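Alpha-glucosidase ([Eubacterium] rectale, PDB 6PNR) probably cleaves alpha-linked sulfoquinovose from sulfolipid-derived glycosides, as a sulfoquinovosidase of glycoside hydrolase family 31. Local coordinates at residues 3-8 with 60-65; 167-172 with 480-485; 216-221 with 568-573. One frame throughout, in Å; residues are numbered along the deposited sequence.

Contact 1. Residues 3-8 with 60-65; sequences IKVNDN and TDVIQT
N6 presents its main-chain carbonyl O to V62 and turns its side chain back on its own chain, where OD1 accepts the N-H of N8 at 2.6 Å. This bond, nearly straight at 163° and lying in the carbonyl plane of the N6 amide, closes an Asx turn just after strand 2-5. N6 O then meets a methyl rather than a donor, with V62 CG2 3.3 Å from it.

The centre of the contact is apolar. V5 and V62 reach toward each other tip to tip, V5 CG2 standing 3.5 Å from V62 CG1. V62 holds CG1 anti to its backbone N (chi1 173°), which sets this methyl against V5 and leaves CG2 for the N6 carbonyl. The other branch of V5 is taken up by Q64: the two side chains slide past each other in opposite directions until the amide oxygen OE1 of Q64 lies 3.2 Å from V5 CG1. At the far end, D7 OD1 approaches V62 CB at 4.3 Å, only a loose touch. D61 OD1 is 5.7 Å from D7 OD1, so the two carboxylates may repel each other mildly at this surface.

Beyond the pair, K4 bonds through its backbone to Q11 and I63 to R70, while T60 and D61 both face C72 in a classic beta bulge. With methyls, a carbonyl and an amide oxygen as its meeting groups, and no hydrogen bond shared by the two segments, the contact rests on van der Waals packing, and the strands 2-5 and 61-64 remain edges of separate sheets.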
ATOM      1  N   ILE A   3       3.376   0.857  42.564  1.00 58.55           N
ATOM      2  CA  ILE A   3       4.678   0.735  41.919  1.00 52.11           C
ATOM      3  C   ILE A   3       5.480  -0.338  42.640  1.00 59.36           C
ATOM      4  O   ILE A   3       5.459  -0.423  43.875  1.00 61.96           O
ATOM      5  CB  ILE A   3       5.428   2.079  41.943  1.00 54.14           C
ATOM      6  CG1 ILE A   3       4.699   3.126  41.101  1.00 55.26           C
ATOM      7  CG2 ILE A   3       6.883   1.913  41.503  1.00 55.90           C
ATOM      8  CD1 ILE A   3       5.437   4.448  41.017  1.00 52.22           C
ATOM      9  N   LYS A   4       6.173  -1.171  41.870  1.00 59.88           N
ATOM     10  CA  LYS A   4       7.260  -1.999  42.373  1.00 56.19           C
ATOM     11  C   LYS A   4       8.513  -1.620  41.603  1.00 57.43           C
ATOM     12  O   LYS A   4       8.492  -1.563  40.370  1.00 54.61           O
ATOM     13  CB  LYS A   4       6.967  -3.493  42.216  1.00 54.76           C
ATOM     14  CG  LYS A   4       5.818  -4.000  43.065  1.00 48.50           C
ATOM     15  CD  LYS A   4       5.558  -5.467  42.798  1.00 54.01           C
ATOM     16  CE  LYS A   4       4.364  -5.975  43.585  1.00 56.61           C
ATOM     17  NZ  LYS A   4       4.034  -7.386  43.230  1.00 59.86           N
ATOM     18  N   VAL A   5       9.593  -1.336  42.321  1.00 54.20           N
ATOM     19  CA  VAL A   5      10.820  -0.906  41.660  1.00 59.56           C
ATOM     20  C   VAL A   5      12.016  -1.297  42.515  1.00 65.56           C
ATOM     21  O   VAL A   5      12.017  -1.096  43.733  1.00 69.21           O
ATOM     22  CB  VAL A   5      10.804   0.609  41.375  1.00 58.37           C
ATOM     23  CG1 VAL A   5      10.492   1.392  42.640  1.00 61.38           C
ATOM     24  CG2 VAL A   5      12.122   1.054  40.755  1.00 52.30           C
ATOM     25  N   ASN A   6      13.025  -1.883  41.868  1.00 64.90           N
ATOM     26  CA  ASN A   6      14.337  -2.065  42.470  1.00 63.52           C
ATOM     27  C   ASN A   6      15.376  -1.475  41.521  1.00 63.86           C
ATOM     28  O   ASN A   6      15.050  -0.577  40.737  1.00 64.83           O
ATOM     29  CB  ASN A   6      14.601  -3.545  42.780  1.00 63.24           C
ATOM     30  CG  ASN A   6      14.533  -4.431  41.547  1.00 65.29           C
ATOM     31  OD1 ASN A   6      15.156  -4.146  40.526  1.00 64.62           O
ATOM     32  ND2 ASN A   6      13.773  -5.517  41.640  1.00 67.33           N
ATOM     33  N   ASP A   7      16.616  -1.964  41.567  1.00 63.80           N
ATOM     34  CA  ASP A   7      17.671  -1.389  40.739  1.00 65.74           C
ATOM     35  C   ASP A   7      17.625  -1.866  39.292  1.00 62.55           C
ATOM     36  O   ASP A   7      18.216  -1.219  38.419  1.00 55.30           O
ATOM     37  CB  ASP A   7      19.044  -1.712  41.332  1.00 68.96           C
ATOM     38  CG  ASP A   7      19.464  -0.725  42.404  1.00 79.49           C
ATOM     39  OD1 ASP A   7      18.792   0.320  42.549  1.00 75.35           O
ATOM     40  OD2 ASP A   7      20.469  -0.995  43.100  1.00 82.43           O
ATOM     41  N   ASN A   8      16.941  -2.975  39.017  1.00 62.22           N
ATOM     42  CA  ASN A   8      16.994  -3.610  37.707  1.00 69.19           C
ATOM     43  C   ASN A   8      15.614  -3.817  37.096  1.00 66.55           C
ATOM     44  O   ASN A   8      15.503  -4.506  36.073  1.00 68.05           O
ATOM     45  CB  ASN A   8      17.720  -4.959  37.801  1.00 66.44           C
ATOM     46  CG  ASN A   8      18.841  -4.949  38.829  1.00 68.19           C
ATOM     47  OD1 ASN A   8      19.929  -4.429  38.573  1.00 64.32           O
ATOM     48  ND2 ASN A   8      18.576  -5.525  40.004  1.00 69.14           N
ATOM     49  N   THR A  60      19.800   2.382  34.372  1.00 48.74           N
ATOM     50  CA  THR A  60      21.090   2.467  35.043  1.00 54.36           C
ATOM     51  C   THR A  60      21.051   3.138  36.411  1.00 52.38           C
ATOM     52  O   THR A  60      22.058   3.099  37.121  1.00 53.89           O
ATOM     53  CB  THR A  60      22.100   3.215  34.161  1.00 47.93           C
ATOM     54  OG1 THR A  60      21.565   4.497  33.813  1.00 55.62           O
ATOM     55  CG2 THR A  60      22.392   2.427  32.898  1.00 49.84           C
ATOM     56  N   ASP A  61      19.941   3.758  36.800  1.00 53.63           N
ATOM     57  CA  ASP A  61      19.851   4.348  38.128  1.00 54.13           C
ATOM     58  C   ASP A  61      18.386   4.512  38.503  1.00 54.23           C
ATOM     59  O   ASP A  61      17.550   4.843  37.656  1.00 46.24           O
ATOM     60  CB  ASP A  61      20.574   5.701  38.205  1.00 51.68           C
ATOM     61  CG  ASP A  61      21.061   6.025  39.618  1.00 69.16           C
ATOM     62  OD1 ASP A  61      21.058   5.108  40.473  1.00 64.87           O
ATOM     63  OD2 ASP A  61      21.437   7.193  39.878  1.00 60.32           O
ATOM     64  N   VAL A  62      18.090   4.267  39.772  1.00 48.80           N
ATOM     65  CA  VAL A  62      16.759   4.447  40.334  1.00 54.38           C
ATOM     66  C   VAL A  62      16.897   5.280  41.600  1.00 58.22           C
ATOM     67  O   VAL A  62      17.727   4.973  42.460  1.00 55.80           O
ATOM     68  CB  VAL A  62      16.081   3.097  40.643  1.00 55.03           C
ATOM     69  CG1 VAL A  62      14.774   3.322  41.375  1.00 53.37           C
ATOM     70  CG2 VAL A  62      15.863   2.294  39.361  1.00 51.92           C
ATOM     71  N   ILE A  63      16.091   6.334  41.712  1.00 58.58           N
ATOM     72  CA  ILE A  63      16.066   7.190  42.893  1.00 53.64           C
ATOM     73  C   ILE A  63      14.625   7.307  43.363  1.00 58.26           C
ATOM     74  O   ILE A  63      13.773   7.840  42.639  1.00 51.33           O
ATOM     75  CB  ILE A  63      16.646   8.587  42.616  1.00 55.89           C
ATOM     76  CG1 ILE A  63      18.156   8.512  42.393  1.00 58.99           C
ATOM     77  CG2 ILE A  63      16.305   9.534  43.767  1.00 60.88           C
ATOM     78  CD1 ILE A  63      18.797   9.863  42.124  1.00 60.88           C
ATOM     79  N   GLN A  64      14.351   6.815  44.567  1.00 56.37           N
ATOM     80  CA  GLN A  64      13.038   6.943  45.181  1.00 57.49           C
ATOM     81  C   GLN A  64      13.067   8.055  46.221  1.00 65.13           C
ATOM     82  O   GLN A  64      13.842   7.989  47.181  1.00 60.47           O
ATOM     83  CB  GLN A  64      12.605   5.636  45.838  1.00 63.16           C
ATOM     84  CG  GLN A  64      12.077   4.593  44.895  1.00 62.37           C
ATOM     85  CD  GLN A  64      10.982   3.764  45.535  1.00 66.68           C
ATOM     86  OE1 GLN A  64      11.072   2.534  45.606  1.00 70.39           O
ATOM     87  NE2 GLN A  64       9.932   4.435  46.004  1.00 57.98           N
ATOM     88  N   THR A  65      12.228   9.070  46.034  1.00 59.33           N
ATOM     89  CA  THR A  65      11.889  10.001  47.096  1.00 66.48           C
ATOM     90  C   THR A  65      10.469   9.695  47.569  1.00 65.30           C
ATOM     91  O   THR A  65       9.863   8.696  47.168  1.00 66.05           O
ATOM     92  CB  THR A  65      12.045  11.454  46.639  1.00 59.73           C
ATOM     93  OG1 THR A  65      10.989  11.793  45.734  1.00 61.33           O
ATOM     94  CG2 THR A  65      13.392  11.654  45.957  1.00 59.41           C
TER

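Contact 2. Residues 167-172 with 480-485; sequences YPQPTF and GMMGCG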
ATOM      1  N   TYR A 167     -10.029  13.459  13.293  1.00 24.90           N
ATOM      2  CA  TYR A 167      -9.873  13.661  14.734  1.00 24.62           C
ATOM      3  C   TYR A 167      -9.201  12.434  15.329  1.00 23.65           C
ATOM      4  O   TYR A 167      -9.861  11.562  15.910  1.00 25.81           O
ATOM      5  CB  TYR A 167     -11.233  13.937  15.384  1.00 24.85           C
ATOM      6  CG  TYR A 167     -11.228  14.120  16.901  1.00 24.41           C
ATOM      7  CD1 TYR A 167     -10.049  14.159  17.620  1.00 25.95           C
ATOM      8  CD2 TYR A 167     -12.411  14.272  17.597  1.00 27.34           C
ATOM      9  CE1 TYR A 167     -10.044  14.304  18.993  1.00 27.34           C
ATOM     10  CE2 TYR A 167     -12.419  14.424  18.981  1.00 32.19           C
ATOM     11  CZ  TYR A 167     -11.229  14.439  19.667  1.00 34.94           C
ATOM     12  OH  TYR A 167     -11.204  14.593  21.037  1.00 39.60           O
ATOM     13  N   PRO A 168      -7.882  12.330  15.204  1.00 24.84           N
ATOM     14  CA  PRO A 168      -7.147  11.313  15.958  1.00 25.71           C
ATOM     15  C   PRO A 168      -6.733  11.876  17.310  1.00 29.97           C
ATOM     16  O   PRO A 168      -6.743  13.088  17.535  1.00 26.85           O
ATOM     17  CB  PRO A 168      -5.920  11.034  15.068  1.00 29.14           C
ATOM     18  CG  PRO A 168      -5.646  12.364  14.374  1.00 28.90           C
ATOM     19  CD  PRO A 168      -6.974  13.157  14.369  1.00 26.01           C
ATOM     20  N   GLN A 169      -6.382  10.966  18.229  1.00 26.05           N
ATOM     21  CA  GLN A 169      -5.876  11.458  19.500  1.00 25.03           C
ATOM     22  C   GLN A 169      -4.956  10.404  20.094  1.00 27.49           C
ATOM     23  O   GLN A 169      -5.274   9.209  20.024  1.00 25.23           O
ATOM     24  CB  GLN A 169      -7.011  11.791  20.488  1.00 30.10           C
ATOM     25  CG  GLN A 169      -6.573  12.681  21.643  1.00 26.94           C
ATOM     26  CD  GLN A 169      -7.713  13.077  22.568  1.00 29.87           C
ATOM     27  OE1 GLN A 169      -8.670  13.732  22.151  1.00 30.99           O
ATOM     28  NE2 GLN A 169      -7.617  12.671  23.836  1.00 28.14           N
ATOM     29  N   PRO A 170      -3.819  10.802  20.669  1.00 25.31           N
ATOM     30  CA  PRO A 170      -2.908   9.821  21.267  1.00 28.01           C
ATOM     31  C   PRO A 170      -3.350   9.429  22.673  1.00 29.00           C
ATOM     32  O   PRO A 170      -2.653   9.672  23.661  1.00 29.31           O
ATOM     33  CB  PRO A 170      -1.571  10.574  21.251  1.00 28.06           C
ATOM     34  CG  PRO A 170      -1.992  12.009  21.540  1.00 29.22           C
ATOM     35  CD  PRO A 170      -3.268  12.175  20.735  1.00 30.99           C
ATOM     36  N   THR A 171      -4.526   8.804  22.755  1.00 26.22           N
ATOM     37  CA  THR A 171      -5.205   8.479  24.004  1.00 26.98           C
ATOM     38  C   THR A 171      -6.008   7.209  23.760  1.00 30.79           C
ATOM     39  O   THR A 171      -6.710   7.117  22.747  1.00 27.36           O
ATOM     40  CB  THR A 171      -6.149   9.614  24.419  1.00 24.93           C
ATOM     41  OG1 THR A 171      -5.508  10.881  24.189  1.00 29.92           O
ATOM     42  CG2 THR A 171      -6.566   9.487  25.892  1.00 26.50           C
ATOM     43  N   PHE A 172      -5.920   6.237  24.664  1.00 25.35           N
ATOM     44  CA  PHE A 172      -6.784   5.073  24.554  1.00 27.74           C
ATOM     45  C   PHE A 172      -7.269   4.645  25.936  1.00 30.79           C
ATOM     46  O   PHE A 172      -6.700   5.016  26.965  1.00 31.53           O
ATOM     47  CB  PHE A 172      -6.091   3.902  23.825  1.00 31.51           C
ATOM     48  CG  PHE A 172      -4.999   3.229  24.625  1.00 27.80           C
ATOM     49  CD1 PHE A 172      -3.692   3.679  24.559  1.00 27.29           C
ATOM     50  CD2 PHE A 172      -5.287   2.144  25.435  1.00 30.24           C
ATOM     51  CE1 PHE A 172      -2.686   3.061  25.298  1.00 30.45           C
ATOM     52  CE2 PHE A 172      -4.297   1.519  26.166  1.00 32.13           C
ATOM     53  CZ  PHE A 172      -2.994   1.972  26.097  1.00 29.36           C
ATOM     54  N   GLY A 480     -16.872   9.319  21.954  1.00 23.02           N
ATOM     55  CA  GLY A 480     -17.433   9.413  23.289  1.00 26.57           C
ATOM     56  C   GLY A 480     -16.509   8.840  24.341  1.00 30.52           C
ATOM     57  O   GLY A 480     -16.412   9.378  25.447  1.00 27.67           O
ATOM     58  N   MET A 481     -15.810   7.748  24.012  1.00 27.09           N
ATOM     59  CA  MET A 481     -14.836   7.196  24.944  1.00 28.00           C
ATOM     60  C   MET A 481     -13.660   8.146  25.160  1.00 31.62           C
ATOM     61  O   MET A 481     -12.947   8.014  26.161  1.00 30.45           O
ATOM     62  CB  MET A 481     -14.344   5.827  24.451  1.00 28.55           C
ATOM     63  CG  MET A 481     -15.403   4.718  24.501  1.00 29.29           C
ATOM     64  SD  MET A 481     -16.088   4.474  26.179  1.00 32.70           S
ATOM     65  CE  MET A 481     -14.609   4.023  27.077  1.00 30.30           C
ATOM     66  N   MET A 482     -13.457   9.109  24.262  1.00 24.42           N
ATOM     67  CA  MET A 482     -12.447  10.142  24.437  1.00 25.35           C
ATOM     68  C   MET A 482     -12.963  11.369  25.175  1.00 25.57           C
ATOM     69  O   MET A 482     -12.198  12.320  25.356  1.00 27.70           O
ATOM     70  CB  MET A 482     -11.892  10.576  23.074  1.00 32.44           C
ATOM     71  CG  MET A 482     -11.306   9.439  22.274  1.00 25.35           C
ATOM     72  SD  MET A 482      -9.668   8.944  22.868  1.00 31.72           S
ATOM     73  CE  MET A 482     -10.048   7.721  24.140  1.00 25.73           C
ATOM     74  N   GLY A 483     -14.229  11.379  25.598  1.00 27.86           N
ATOM     75  CA  GLY A 483     -14.776  12.528  26.296  1.00 27.61           C
ATOM     76  C   GLY A 483     -15.464  13.561  25.425  1.00 29.77           C
ATOM     77  O   GLY A 483     -15.856  14.619  25.939  1.00 27.81           O
ATOM     78  N   CYS A 484     -15.610  13.309  24.117  1.00 24.74           N
ATOM     79  CA  CYS A 484     -16.425  14.154  23.244  1.00 21.89           C
ATOM     80  C   CYS A 484     -17.791  13.482  23.153  1.00 26.86           C
ATOM     81  O   CYS A 484     -18.016  12.596  22.321  1.00 29.09           O
ATOM     82  CB  CYS A 484     -15.772  14.336  21.875  1.00 24.67           C
ATOM     83  SG  CYS A 484     -14.322  15.412  21.934  1.00 28.69           S
ATOM     84  N   GLY A 485     -18.703  13.908  24.031  1.00 27.06           N
ATOM     85  CA  GLY A 485     -19.980  13.257  24.250  1.00 24.71           C
ATOM     86  C   GLY A 485     -21.138  13.751  23.425  1.00 24.98           C
ATOM     87  O   GLY A 485     -22.237  13.190  23.527  1.00 22.73           O
TER
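A Schellman motif ends helix 469-481, and the residues around it, M482 and C484, are laid against Y167, just before strand 168-174, and Q169 and T171 within it. G483, with positive phi, returns its N-H to G480 O, and the M482 side chain, just ahead of the turn, is directed toward the strand. The methionine chain is bent at chi2 and chi3, which folds its thioether alongside the T171 backbone: SD lies 3.5 Å from T171 O, and CE reaches F172 CA at 4.2 Å.

C484 makes a sulfur-aromatic contact of the edge-on kind. Its SG lies in the plane of the Y167 ring, 83° off the normal, and 3.3 Å from the hydroxyl OH. That hydroxyl donates to Q169 OE1 at 2.9 Å, while Q169 NE2 donates to T171 OG1 at 2.8 Å, within 9° of the amide plane. Both ends of the Q169 amide are thus held, which fixes its flip. Q448 of the short helix 447-450 ties the two sides together, bonding to Q169 OE1 and M482 O.

All the touching residues are buried: a Schellman-closed helix C-terminus of the TIM barrel packs on the N-terminal beta-sandwich domain, consistent with the multidomain build of family 31 glycosidases.

Contact 3. Residues 216-221 with 568-573; sequences TYLKLL and SGHPVQ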
ATOM      1  N   THR A 216     -15.222   1.937  37.327  1.00 35.89           N
ATOM      2  CA  THR A 216     -16.232   1.725  36.294  1.00 39.35           C
ATOM      3  C   THR A 216     -15.913   2.599  35.084  1.00 35.19           C
ATOM      4  O   THR A 216     -15.196   3.600  35.186  1.00 29.12           O
ATOM      5  CB  THR A 216     -17.642   2.059  36.803  1.00 39.44           C
ATOM      6  OG1 THR A 216     -17.722   3.461  37.091  1.00 37.23           O
ATOM      7  CG2 THR A 216     -17.977   1.269  38.068  1.00 36.13           C
ATOM      8  N   TYR A 217     -16.471   2.225  33.927  1.00 38.34           N
ATOM      9  CA  TYR A 217     -16.260   3.051  32.739  1.00 33.69           C
ATOM     10  C   TYR A 217     -16.924   4.411  32.887  1.00 34.21           C
ATOM     11  O   TYR A 217     -16.409   5.404  32.362  1.00 33.41           O
ATOM     12  CB  TYR A 217     -16.763   2.332  31.481  1.00 29.56           C
ATOM     13  CG  TYR A 217     -15.864   1.196  31.118  1.00 28.24           C
ATOM     14  CD1 TYR A 217     -14.585   1.440  30.625  1.00 27.24           C
ATOM     15  CD2 TYR A 217     -16.261  -0.122  31.314  1.00 31.03           C
ATOM     16  CE1 TYR A 217     -13.730   0.412  30.326  1.00 29.45           C
ATOM     17  CE2 TYR A 217     -15.410  -1.162  31.012  1.00 36.41           C
ATOM     18  CZ  TYR A 217     -14.146  -0.887  30.522  1.00 33.98           C
ATOM     19  OH  TYR A 217     -13.284  -1.911  30.219  1.00 37.36           O
ATOM     20  N   LEU A 218     -18.064   4.474  33.581  1.00 33.67           N
ATOM     21  CA  LEU A 218     -18.690   5.762  33.861  1.00 30.52           C
ATOM     22  C   LEU A 218     -17.748   6.664  34.640  1.00 33.59           C
ATOM     23  O   LEU A 218     -17.598   7.843  34.315  1.00 29.63           O
ATOM     24  CB  LEU A 218     -19.998   5.563  34.628  1.00 31.96           C
ATOM     25  CG  LEU A 218     -21.148   4.932  33.851  1.00 34.41           C
ATOM     26  CD1 LEU A 218     -22.263   4.508  34.797  1.00 36.68           C
ATOM     27  CD2 LEU A 218     -21.676   5.900  32.808  1.00 35.79           C
ATOM     28  N   LYS A 219     -17.088   6.123  35.672  1.00 32.74           N
ATOM     29  CA  LYS A 219     -16.147   6.938  36.440  1.00 31.29           C
ATOM     30  C   LYS A 219     -14.882   7.234  35.654  1.00 30.95           C
ATOM     31  O   LYS A 219     -14.282   8.303  35.813  1.00 31.08           O
ATOM     32  CB  LYS A 219     -15.795   6.251  37.769  1.00 39.26           C
ATOM     33  CG  LYS A 219     -16.933   6.277  38.802  1.00 45.82           C
ATOM     34  CD  LYS A 219     -16.546   5.534  40.084  1.00 51.46           C
ATOM     35  CE  LYS A 219     -17.755   5.270  40.974  1.00 54.85           C
ATOM     36  NZ  LYS A 219     -17.410   4.349  42.098  1.00 66.35           N
ATOM     37  N   LEU A 220     -14.447   6.303  34.806  1.00 29.88           N
ATOM     38  CA  LEU A 220     -13.327   6.611  33.927  1.00 32.42           C
ATOM     39  C   LEU A 220     -13.638   7.814  33.036  1.00 27.61           C
ATOM     40  O   LEU A 220     -12.786   8.691  32.849  1.00 27.98           O
ATOM     41  CB  LEU A 220     -12.978   5.393  33.081  1.00 31.49           C
ATOM     42  CG  LEU A 220     -11.574   5.445  32.502  1.00 30.56           C
ATOM     43  CD1 LEU A 220     -10.545   5.425  33.614  1.00 31.74           C
ATOM     44  CD2 LEU A 220     -11.387   4.268  31.590  1.00 31.72           C
ATOM     45  N   LEU A 221     -14.853   7.879  32.481  1.00 27.49           N
ATOM     46  CA  LEU A 221     -15.203   9.027  31.648  1.00 29.29           C
ATOM     47  C   LEU A 221     -15.279  10.307  32.471  1.00 33.81           C
ATOM     48  O   LEU A 221     -14.946  11.386  31.968  1.00 27.29           O
ATOM     49  CB  LEU A 221     -16.524   8.772  30.920  1.00 31.65           C
ATOM     50  CG  LEU A 221     -16.409   8.273  29.468  1.00 29.28           C
ATOM     51  CD1 LEU A 221     -15.726   9.334  28.608  1.00 27.08           C
ATOM     52  CD2 LEU A 221     -15.658   6.964  29.401  1.00 28.42           C
ATOM     53  N   SER A 568     -20.855  15.329  33.825  1.00 32.98           N
ATOM     54  CA  SER A 568     -19.969  14.232  34.199  1.00 29.63           C
ATOM     55  C   SER A 568     -19.177  13.641  33.052  1.00 33.12           C
ATOM     56  O   SER A 568     -18.307  12.805  33.310  1.00 32.03           O
ATOM     57  CB  SER A 568     -20.775  13.100  34.850  1.00 35.58           C
ATOM     58  OG  SER A 568     -21.696  12.578  33.912  1.00 39.50           O
ATOM     59  N   GLY A 569     -19.460  13.991  31.803  1.00 30.92           N
ATOM     60  CA  GLY A 569     -18.683  13.412  30.729  1.00 28.83           C
ATOM     61  C   GLY A 569     -19.169  12.065  30.248  1.00 32.10           C
ATOM     62  O   GLY A 569     -18.501  11.453  29.405  1.00 33.02           O
ATOM     63  N   HIS A 570     -20.304  11.589  30.742  1.00 27.32           N
ATOM     64  CA  HIS A 570     -20.928  10.393  30.186  1.00 26.11           C
ATOM     65  C   HIS A 570     -21.490  10.754  28.822  1.00 28.54           C
ATOM     66  O   HIS A 570     -22.420  11.577  28.754  1.00 30.00           O
ATOM     67  CB  HIS A 570     -22.054   9.869  31.070  1.00 24.74           C
ATOM     68  CG  HIS A 570     -21.665   9.682  32.507  1.00 32.75           C
ATOM     69  ND1 HIS A 570     -22.587   9.694  33.535  1.00 36.72           N
ATOM     70  CD2 HIS A 570     -20.459   9.469  33.085  1.00 34.58           C
ATOM     71  CE1 HIS A 570     -21.962   9.509  34.686  1.00 33.99           C
ATOM     72  NE2 HIS A 570     -20.670   9.364  34.441  1.00 35.74           N
ATOM     73  N   PRO A 571     -20.994  10.169  27.735  1.00 29.26           N
ATOM     74  CA  PRO A 571     -21.437  10.585  26.396  1.00 24.57           C
ATOM     75  C   PRO A 571     -22.899  10.237  26.156  1.00 26.83           C
ATOM     76  O   PRO A 571     -23.453   9.319  26.762  1.00 27.58           O
ATOM     77  CB  PRO A 571     -20.514   9.801  25.454  1.00 28.66           C
ATOM     78  CG  PRO A 571     -20.090   8.577  26.248  1.00 28.32           C
ATOM     79  CD  PRO A 571     -20.036   9.044  27.700  1.00 25.75           C
ATOM     80  N   VAL A 572     -23.528  10.990  25.252  1.00 27.98           N
ATOM     81  CA  VAL A 572     -24.916  10.697  24.899  1.00 24.99           C
ATOM     82  C   VAL A 572     -25.027   9.314  24.255  1.00 27.95           C
ATOM     83  O   VAL A 572     -25.936   8.539  24.571  1.00 29.47           O
ATOM     84  CB  VAL A 572     -25.485  11.799  23.993  1.00 29.41           C
ATOM     85  CG1 VAL A 572     -26.882  11.429  23.536  1.00 24.87           C
ATOM     86  CG2 VAL A 572     -25.499  13.133  24.734  1.00 25.36           C
ATOM     87  N   GLN A 573     -24.114   8.985  23.346  1.00 25.20           N
ATOM     88  CA  GLN A 573     -24.094   7.687  22.677  1.00 26.11           C
ATOM     89  C   GLN A 573     -22.984   6.869  23.320  1.00 28.56           C
ATOM     90  O   GLN A 573     -21.806   7.208  23.180  1.00 29.80           O
ATOM     91  CB  GLN A 573     -23.870   7.840  21.168  1.00 25.00           C
ATOM     92  CG  GLN A 573     -24.979   8.643  20.483  1.00 26.46           C
ATOM     93  CD  GLN A 573     -24.752   8.814  18.982  1.00 28.56           C
ATOM     94  OE1 GLN A 573     -24.509   9.919  18.503  1.00 26.89           O
ATOM     95  NE2 GLN A 573     -24.850   7.720  18.239  1.00 27.75           N
TER
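L218 lays its CD2 methyl over one face of the H570 imidazole, 3.8 Å from the ring centroid and 8° off the normal, a CH-pi contact close to the ring axis. The two side chains cross at about a right angle. On the opposite face, S568 OG stands over the ring centre 3.0 Å above the plane, so the imidazole is sandwiched between a methyl and a hydroxyl.

One turn further along the helix, L221 turns toward the loop. Its CD1 packs at 3.6 Å on the carbonyl O of G569, and its CG meets P571 CD at 4.1 Å. A beta carbon on G569 would come within 3.1 Å of L221 O, and the positive phi of this residue also favours glycine.

The next shell fixes the ring. With CG anti to its carbonyl carbon (chi1 -52°), H570 swings its imidazole to the helix, where NE2 bonds to E222 OE2 and ND1 to E564 OE2. Two carboxylate partners would favour the doubly protonated, positive form. E564 also accepts S568 OG through its carbonyl O. Were an alanine here instead, E222 and E564 would probably lose their common partner, and L218 CD2 the ring face on which it rests.

At the start of the helix T216 is the N-cap, its OG1 accepting K219 N at 3.1 Å. Helix 217-228 lies beside the loop that joins helix 538-568 to strand 573-574, with Y217 and L220 packed on V173 of strand 168-174 and L221 on M481 of helix 469-481.

Contacts 2 and 3 form one continuous region, their centres 12 Å apart. G485 O and V572 N lie 3.1 Å from each other, a probable hydrogen bond, and L221 CD1 packs 3.2 Å from G480 O. Helix 217-228 serves both, since its F228 also touches Q169 and T171. Contact 1 is remote, with centres 33 Å from contact 2 and 35 Å from contact 3, and nearest atoms about 17 Å away in each case. It shares a sheet with contact 2, however: 61-64 is an outermost strand of the eight-stranded sheet that includes 168-174. Contact 2 lies outside the ligand pocket, the side chain of Y167 being about 13 Å from the bound aza-sugar inhibitor.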